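Local coordinates for putative O-GlcNAcase nagJ (Clostridium perfringens, PDB 6PV5), which probably cleaves N-acetylhexosamine sugars from glycans as a family 84 glycoside hydrolase, its catalytic barrel lying in this fragment of a longer protein, at residues 204-217 with 442-454. Numbering follows the deposited sequence.
Sequences ERLDQIKMYGEYKM and SDASKISTLTGAD
K446 reaches from helix 446-454 to helix 204-214, its chain fully extended beyond CG. CB of K446 lies 3.9 Å from SD of M211, and CG and CD run past the same sulfur at closer range, so the thioether packs against the apolar half of the lysine. CE passes close to OD2 of D207 and lies within packing distance of NE2 of Q208. At the tip, NZ of K446 forms a salt bridge to D207, meeting the syn lone pair of OD2 at 2.6 Å. A second salt bridge, 2.9 Å from NZ of K446 to OD1 of D443, arrives from above that carboxylate's plane. The buried ammonium thus joins two acids that would otherwise probably repel each other; N547 also donates to D443 OD1, and a water links D207 OD2, D443 OD2 and S442 OG.

Beside this network, the amide of Q208 is held at both ends. NE2 of Q208 gives S442 OG a nearly in-plane hydrogen bond of 2.8 Å with an N-H...O angle of 162°, while OE1 receives the hydroxyl of Y212 and a water that also donates to T449 OG1.

Toward the C-terminal ends the contact turns apolar. CD2 of L450 sits over one face of the Y215 ring, 3.9 Å from its centroid, in a CH-pi contact to which I474 of helix 464-476 adds packing. CG of M217 lies 3.6 Å from A453 CB, and the sulfur of M217 lies near T449 CG2. Crossing at -32° with axes 10.8 Å apart, these are the helices following strands 188-192 and 431-436, the first and last of the eight-stranded barrel: their packing is part of the outer helical layer across the closure of a TIM barrel.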
ATOM      1  N   GLU A 204     -14.587  -1.366   7.153  1.00 35.35           N
ATOM      2  CA  GLU A 204     -13.364  -0.875   6.510  1.00 35.54           C
ATOM      3  C   GLU A 204     -12.374  -2.028   6.300  1.00 31.13           C
ATOM      4  O   GLU A 204     -11.861  -2.237   5.203  1.00 33.69           O
ATOM      5  CB  GLU A 204     -12.781   0.289   7.316  1.00 35.05           C
ATOM      6  CG  GLU A 204     -13.651   1.534   7.249  1.00 35.40           C
ATOM      7  CD  GLU A 204     -13.247   2.695   8.139  1.00 40.03           C
ATOM      8  OE1 GLU A 204     -12.796   2.467   9.292  1.00 37.33           O
ATOM      9  OE2 GLU A 204     -13.373   3.846   7.666  1.00 45.60           O
ATOM     10  N   ARG A 205     -12.160  -2.819   7.350  1.00 33.05           N
ATOM     11  CA  ARG A 205     -11.258  -3.962   7.288  1.00 32.31           C
ATOM     12  C   ARG A 205     -11.622  -4.914   6.161  1.00 35.55           C
ATOM     13  O   ARG A 205     -10.757  -5.255   5.345  1.00 35.16           O
ATOM     14  CB  ARG A 205     -11.214  -4.641   8.646  1.00 30.59           C
ATOM     15  CG  ARG A 205     -10.403  -3.830   9.636  1.00 28.80           C
ATOM     16  CD  ARG A 205     -10.529  -4.485  10.979  1.00 30.03           C
ATOM     17  NE  ARG A 205      -9.705  -3.727  11.885  1.00 29.08           N
ATOM     18  CZ  ARG A 205      -9.907  -3.689  13.191  1.00 34.40           C
ATOM     19  NH1 ARG A 205      -9.098  -2.964  13.940  1.00 32.79           N
ATOM     20  NH2 ARG A 205     -10.904  -4.385  13.738  1.00 31.77           N
ATOM     21  N   LEU A 206     -12.917  -5.262   6.073  1.00 39.21           N
ATOM     22  CA  LEU A 206     -13.385  -6.182   5.053  1.00 38.13           C
ATOM     23  C   LEU A 206     -13.202  -5.541   3.691  1.00 38.19           C
ATOM     24  O   LEU A 206     -12.826  -6.198   2.715  1.00 33.72           O
ATOM     25  CB  LEU A 206     -14.862  -6.509   5.291  1.00 44.57           C
ATOM     26  CG  LEU A 206     -15.154  -7.387   6.509  1.00 47.35           C
ATOM     27  CD1 LEU A 206     -16.661  -7.482   6.766  1.00 44.80           C
ATOM     28  CD2 LEU A 206     -14.553  -8.775   6.333  1.00 44.70           C
ATOM     29  N   ASP A 207     -13.520  -4.244   3.639  1.00 40.50           N
ATOM     30  CA  ASP A 207     -13.366  -3.505   2.398  1.00 35.91           C
ATOM     31  C   ASP A 207     -11.886  -3.501   2.008  1.00 32.91           C
ATOM     32  O   ASP A 207     -11.542  -3.757   0.868  1.00 31.82           O
ATOM     33  CB  ASP A 207     -13.956  -2.101   2.555  1.00 39.84           C
ATOM     34  CG  ASP A 207     -13.694  -1.236   1.342  1.00 40.06           C
ATOM     35  OD1 ASP A 207     -14.229  -1.558   0.271  1.00 37.38           O
ATOM     36  OD2 ASP A 207     -12.919  -0.276   1.478  1.00 45.95           O
ATOM     37  N   GLN A 208     -10.995  -3.253   2.973  1.00 34.60           N
ATOM     38  CA  GLN A 208      -9.563  -3.271   2.672  1.00 36.75           C
ATOM     39  C   GLN A 208      -9.114  -4.645   2.148  1.00 35.86           C
ATOM     40  O   GLN A 208      -8.446  -4.743   1.112  1.00 35.16           O
ATOM     41  CB  GLN A 208      -8.755  -2.811   3.888  1.00 30.60           C
ATOM     42  CG  GLN A 208      -8.872  -1.315   4.127  1.00 35.10           C
ATOM     43  CD  GLN A 208      -7.871  -0.473   3.367  1.00 38.72           C
ATOM     44  OE1 GLN A 208      -6.832  -0.960   2.903  1.00 36.36           O
ATOM     45  NE2 GLN A 208      -8.185   0.811   3.237  1.00 36.33           N
ATOM     46  N   ILE A 209      -9.501  -5.718   2.847  1.00 37.25           N
ATOM     47  CA  ILE A 209      -9.083  -7.059   2.455  1.00 35.44           C
ATOM     48  C   ILE A 209      -9.464  -7.362   1.008  1.00 36.64           C
ATOM     49  O   ILE A 209      -8.655  -7.916   0.263  1.00 41.69           O
ATOM     50  CB  ILE A 209      -9.608  -8.124   3.433  1.00 37.98           C
ATOM     51  CG1 ILE A 209      -8.893  -8.028   4.781  1.00 34.95           C
ATOM     52  CG2 ILE A 209      -9.472  -9.518   2.825  1.00 41.99           C
ATOM     53  CD1 ILE A 209      -9.651  -8.674   5.916  1.00 38.01           C
ATOM     54  N   LYS A 210     -10.678  -6.983   0.595  1.00 36.91           N
ATOM     55  CA  LYS A 210     -11.117  -7.250  -0.767  1.00 35.96           C
ATOM     56  C   LYS A 210     -10.236  -6.501  -1.761  1.00 38.38           C
ATOM     57  O   LYS A 210      -9.968  -7.000  -2.856  1.00 37.67           O
ATOM     58  CB  LYS A 210     -12.582  -6.843  -0.978  1.00 37.87           C
ATOM     59  N   MET A 211      -9.820  -5.280  -1.389  1.00 36.45           N
ATOM     60  CA  MET A 211      -8.993  -4.472  -2.271  1.00 33.78           C
ATOM     61  C   MET A 211      -7.622  -5.139  -2.432  1.00 32.60           C
ATOM     62  O   MET A 211      -7.039  -5.109  -3.516  1.00 33.86           O
ATOM     63  CB  MET A 211      -8.831  -3.044  -1.726  1.00 31.86           C
ATOM     64  CG  MET A 211      -8.027  -2.168  -2.658  1.00 33.22           C
ATOM     65  SD  MET A 211      -7.703  -0.503  -1.991  1.00 35.12           S
ATOM     66  CE  MET A 211      -6.387  -0.829  -0.822  1.00 29.27           C
ATOM     67  N   TYR A 212      -7.109  -5.750  -1.359  1.00 31.75           N
ATOM     68  CA  TYR A 212      -5.805  -6.400  -1.414  1.00 33.86           C
ATOM     69  C   TYR A 212      -5.771  -7.538  -2.434  1.00 34.71           C
ATOM     70  O   TYR A 212      -4.839  -7.622  -3.237  1.00 33.84           O
ATOM     71  CB  TYR A 212      -5.398  -6.907  -0.035  1.00 33.10           C
ATOM     72  CG  TYR A 212      -5.411  -5.853   1.038  1.00 33.25           C
ATOM     73  CD1 TYR A 212      -5.323  -4.500   0.730  1.00 32.82           C
ATOM     74  CD2 TYR A 212      -5.486  -6.209   2.376  1.00 31.45           C
ATOM     75  CE1 TYR A 212      -5.340  -3.531   1.723  1.00 28.54           C
ATOM     76  CE2 TYR A 212      -5.500  -5.244   3.372  1.00 33.72           C
ATOM     77  CZ  TYR A 212      -5.423  -3.898   3.046  1.00 29.71           C
ATOM     78  OH  TYR A 212      -5.441  -2.946   4.032  1.00 30.58           O
ATOM     79  N   GLY A 213      -6.811  -8.385  -2.417  1.00 35.42           N
ATOM     80  CA  GLY A 213      -6.937  -9.496  -3.352  1.00 33.12           C
ATOM     81  C   GLY A 213      -7.105  -9.016  -4.785  1.00 38.93           C
ATOM     82  O   GLY A 213      -6.573  -9.617  -5.721  1.00 42.70           O
ATOM     83  N   GLU A 214      -7.827  -7.903  -4.936  1.00 38.61           N
ATOM     84  CA  GLU A 214      -8.027  -7.303  -6.239  1.00 40.45           C
ATOM     85  C   GLU A 214      -6.693  -6.908  -6.875  1.00 39.16           C
ATOM     86  O   GLU A 214      -6.544  -6.976  -8.098  1.00 36.11           O
ATOM     87  CB  GLU A 214      -8.979  -6.112  -6.112  1.00 46.01           C
ATOM     88  CG  GLU A 214      -9.516  -5.645  -7.454  1.00 56.42           C
ATOM     89  CD  GLU A 214     -10.659  -6.461  -8.039  1.00 65.90           C
ATOM     90  OE1 GLU A 214     -11.326  -5.953  -8.973  1.00 76.81           O
ATOM     91  OE2 GLU A 214     -10.890  -7.598  -7.567  1.00 62.69           O
ATOM     92  N   TYR A 215      -5.721  -6.513  -6.038  1.00 35.95           N
ATOM     93  CA  TYR A 215      -4.495  -5.922  -6.550  1.00 37.21           C
ATOM     94  C   TYR A 215      -3.268  -6.744  -6.150  1.00 38.29           C
ATOM     95  O   TYR A 215      -2.137  -6.259  -6.230  1.00 33.89           O
ATOM     96  CB  TYR A 215      -4.456  -4.429  -6.201  1.00 34.16           C
ATOM     97  CG  TYR A 215      -5.557  -3.697  -6.923  1.00 35.31           C
ATOM     98  CD1 TYR A 215      -5.444  -3.453  -8.277  1.00 31.98           C
ATOM     99  CD2 TYR A 215      -6.733  -3.329  -6.282  1.00 32.67           C
ATOM    100  CE1 TYR A 215      -6.446  -2.810  -8.979  1.00 36.28           C
ATOM    101  CE2 TYR A 215      -7.757  -2.697  -6.976  1.00 36.14           C
ATOM    102  CZ  TYR A 215      -7.609  -2.441  -8.330  1.00 34.90           C
ATOM    103  OH  TYR A 215      -8.575  -1.834  -9.069  1.00 37.09           O
ATOM    104  N   LYS A 216      -3.524  -7.988  -5.721  1.00 38.85           N
ATOM    105  CA  LYS A 216      -2.520  -9.032  -5.575  1.00 36.92           C
ATOM    106  C   LYS A 216      -1.604  -8.742  -4.387  1.00 38.63           C
ATOM    107  O   LYS A 216      -0.451  -9.166  -4.391  1.00 40.39           O
ATOM    108  CB  LYS A 216      -1.732  -9.248  -6.873  1.00 35.90           C
ATOM    109  CG  LYS A 216      -2.561  -9.541  -8.121  1.00 37.19           C
ATOM    110  CD  LYS A 216      -1.724  -9.809  -9.338  1.00 42.81           C
ATOM    111  CE  LYS A 216      -2.546 -10.069 -10.581  1.00 47.02           C
ATOM    112  NZ  LYS A 216      -2.729  -8.844 -11.398  1.00 46.54           N
ATOM    113  N   MET A 217      -2.130  -8.060  -3.362  1.00 34.40           N
ATOM    114  CA  MET A 217      -1.451  -8.014  -2.076  1.00 38.28           C
ATOM    115  C   MET A 217      -1.916  -9.209  -1.255  1.00 38.84           C
ATOM    116  O   MET A 217      -3.109  -9.445  -1.142  1.00 37.37           O
ATOM    117  CB  MET A 217      -1.776  -6.741  -1.295  1.00 36.64           C
ATOM    118  CG  MET A 217      -1.573  -5.467  -2.107  1.00 41.76           C
ATOM    119  SD  MET A 217      -1.623  -3.979  -1.052  1.00 44.13           S
ATOM    120  CE  MET A 217       0.014  -4.037  -0.322  1.00 39.74           C
ATOM    121  N   SER A 442      -9.246   5.098   6.225  1.00 30.71           N
ATOM    122  CA  SER A 442      -9.165   3.929   5.369  1.00 30.73           C
ATOM    123  C   SER A 442      -9.251   4.320   3.898  1.00 30.87           C
ATOM    124  O   SER A 442      -8.372   3.993   3.104  1.00 28.72           O
ATOM    125  CB  SER A 442     -10.243   2.936   5.714  1.00 32.42           C
ATOM    126  OG  SER A 442     -10.228   1.877   4.776  1.00 34.06           O
ATOM    127  N   ASP A 443     -10.341   4.985   3.506  1.00 30.66           N
ATOM    128  CA  ASP A 443     -10.490   5.274   2.088  1.00 28.08           C
ATOM    129  C   ASP A 443      -9.367   6.191   1.612  1.00 24.85           C
ATOM    130  O   ASP A 443      -8.866   6.034   0.511  1.00 27.04           O
ATOM    131  CB  ASP A 443     -11.924   5.676   1.736  1.00 30.43           C
ATOM    132  CG  ASP A 443     -12.823   4.456   1.618  1.00 34.43           C
ATOM    133  OD1 ASP A 443     -12.995   3.947   0.467  1.00 36.22           O
ATOM    134  OD2 ASP A 443     -13.327   4.008   2.666  1.00 32.86           O
ATOM    135  N   ALA A 444      -8.926   7.112   2.467  1.00 25.57           N
ATOM    136  CA  ALA A 444      -7.946   8.105   2.046  1.00 26.62           C
ATOM    137  C   ALA A 444      -6.564   7.455   1.868  1.00 29.05           C
ATOM    138  O   ALA A 444      -5.711   8.000   1.162  1.00 26.99           O
ATOM    139  CB  ALA A 444      -7.924   9.264   3.025  1.00 21.37           C
ATOM    140  N   SER A 445      -6.381   6.263   2.466  1.00 28.48           N
ATOM    141  CA  SER A 445      -5.137   5.497   2.401  1.00 28.58           C
ATOM    142  C   SER A 445      -5.035   4.733   1.079  1.00 29.25           C
ATOM    143  O   SER A 445      -3.987   4.210   0.741  1.00 30.01           O
ATOM    144  CB  SER A 445      -5.057   4.514   3.538  1.00 23.75           C
ATOM    145  OG  SER A 445      -4.635   5.157   4.717  1.00 26.98           O
ATOM    146  N   LYS A 446      -6.129   4.620   0.338  1.00 27.30           N
ATOM    147  CA  LYS A 446      -6.105   3.671  -0.762  1.00 28.58           C
ATOM    148  C   LYS A 446      -5.120   4.034  -1.877  1.00 27.07           C
ATOM    149  O   LYS A 446      -4.482   3.145  -2.405  1.00 26.27           O
ATOM    150  CB  LYS A 446      -7.512   3.361  -1.270  1.00 25.33           C
ATOM    151  CG  LYS A 446      -8.334   2.580  -0.264  1.00 27.33           C
ATOM    152  CD  LYS A 446      -9.712   2.220  -0.781  1.00 31.38           C
ATOM    153  CE  LYS A 446     -10.574   1.548   0.275  1.00 30.54           C
ATOM    154  NZ  LYS A 446     -11.940   1.315  -0.261  1.00 33.68           N
ATOM    155  N   ILE A 447      -5.057   5.305  -2.295  1.00 27.01           N
ATOM    156  CA  ILE A 447      -4.183   5.686  -3.390  1.00 26.51           C
ATOM    157  C   ILE A 447      -2.744   5.250  -3.119  1.00 24.80           C
ATOM    158  O   ILE A 447      -2.160   4.549  -3.953  1.00 26.75           O
ATOM    159  CB  ILE A 447      -4.331   7.171  -3.805  1.00 32.96           C
ATOM    160  CG1 ILE A 447      -5.705   7.427  -4.438  1.00 31.37           C
ATOM    161  CG2 ILE A 447      -3.223   7.584  -4.766  1.00 30.52           C
ATOM    162  CD1 ILE A 447      -6.205   8.838  -4.229  1.00 30.60           C
ATOM    163  N   SER A 448      -2.195   5.611  -1.954  1.00 22.64           N
ATOM    164  CA  SER A 448      -0.821   5.267  -1.642  1.00 22.48           C
ATOM    165  C   SER A 448      -0.661   3.750  -1.569  1.00 25.64           C
ATOM    166  O   SER A 448       0.267   3.208  -2.154  1.00 26.66           O
ATOM    167  CB  SER A 448      -0.350   5.950  -0.377  1.00 22.59           C
ATOM    168  OG  SER A 448      -0.574   7.355  -0.468  1.00 24.50           O
ATOM    169  N   THR A 449      -1.580   3.076  -0.854  1.00 25.96           N
ATOM    170  CA  THR A 449      -1.556   1.632  -0.688  1.00 26.66           C
ATOM    171  C   THR A 449      -1.511   0.903  -2.039  1.00 30.25           C
ATOM    172  O   THR A 449      -0.811  -0.103  -2.173  1.00 33.50           O
ATOM    173  CB  THR A 449      -2.697   1.132   0.198  1.00 24.41           C
ATOM    174  OG1 THR A 449      -2.644   1.860   1.422  1.00 25.89           O
ATOM    175  CG2 THR A 449      -2.544  -0.331   0.548  1.00 26.60           C
ATOM    176  N   LEU A 450      -2.259   1.391  -3.028  1.00 27.39           N
ATOM    177  CA  LEU A 450      -2.287   0.729  -4.321  1.00 29.30           C
ATOM    178  C   LEU A 450      -0.948   0.899  -5.040  1.00 29.70           C
ATOM    179  O   LEU A 450      -0.540  -0.003  -5.771  1.00 30.64           O
ATOM    180  CB  LEU A 450      -3.418   1.293  -5.185  1.00 27.09           C
ATOM    181  CG  LEU A 450      -4.829   0.865  -4.791  1.00 33.11           C
ATOM    182  CD1 LEU A 450      -5.850   1.707  -5.537  1.00 26.73           C
ATOM    183  CD2 LEU A 450      -5.042  -0.618  -5.088  1.00 29.80           C
ATOM    184  N   THR A 451      -0.293   2.062  -4.880  1.00 29.35           N
ATOM    185  CA  THR A 451       1.021   2.230  -5.490  1.00 26.75           C
ATOM    186  C   THR A 451       1.972   1.249  -4.808  1.00 26.26           C
ATOM    187  O   THR A 451       2.878   0.724  -5.455  1.00 26.01           O
ATOM    188  CB  THR A 451       1.528   3.684  -5.511  1.00 24.14           C
ATOM    189  OG1 THR A 451       1.751   4.129  -4.172  1.00 23.76           O
ATOM    190  CG2 THR A 451       0.599   4.655  -6.214  1.00 23.17           C
ATOM    191  N   GLY A 452       1.730   1.011  -3.514  1.00 25.23           N
ATOM    192  CA  GLY A 452       2.456   0.016  -2.744  1.00 29.57           C
ATOM    193  C   GLY A 452       2.250  -1.404  -3.290  1.00 32.06           C
ATOM    194  O   GLY A 452       3.183  -2.208  -3.293  1.00 29.33           O
ATOM    195  N   ALA A 453       1.022  -1.706  -3.739  1.00 32.83           N
ATOM    196  CA  ALA A 453       0.707  -2.994  -4.358  1.00 32.88           C
ATOM    197  C   ALA A 453       1.510  -3.166  -5.645  1.00 32.02           C
ATOM    198  O   ALA A 453       1.962  -4.266  -5.953  1.00 31.87           O
ATOM    199  CB  ALA A 453      -0.772  -3.109  -4.647  1.00 31.98           C
ATOM    200  N   ASP A 454       1.645  -2.070  -6.394  1.00 29.43           N
ATOM    201  CA  ASP A 454       2.305  -2.062  -7.688  1.00 31.46           C
ATOM    202  C   ASP A 454       3.813  -2.265  -7.504  1.00 33.35           C
ATOM    203  O   ASP A 454       4.449  -3.009  -8.255  1.00 32.76           O
ATOM    204  CB  ASP A 454       1.930  -0.794  -8.456  1.00 32.30           C
ATOM    205  CG  ASP A 454       2.425  -0.749  -9.889  1.00 34.81           C
ATOM    206  OD1 ASP A 454       2.442  -1.807 -10.537  1.00 40.04           O
ATOM    207  OD2 ASP A 454       2.786   0.346 -10.348  1.00 37.77           O
TER
HETATM  208  O   HOH W   1     -11.322   5.297   8.457  1.00 33.22           O
HETATM  209  O   HOH W   2     -12.752   4.904   4.936  1.00 39.70           O
HETATM  210  O   HOH W   3     -12.526   1.492   3.317  1.00 47.44           O
HETATM  211  O   HOH W   4      -5.620   1.360   1.996  1.00 29.72           O
HETATM  212  O   HOH W   5       0.796  -6.749  -4.899  1.00 30.52           O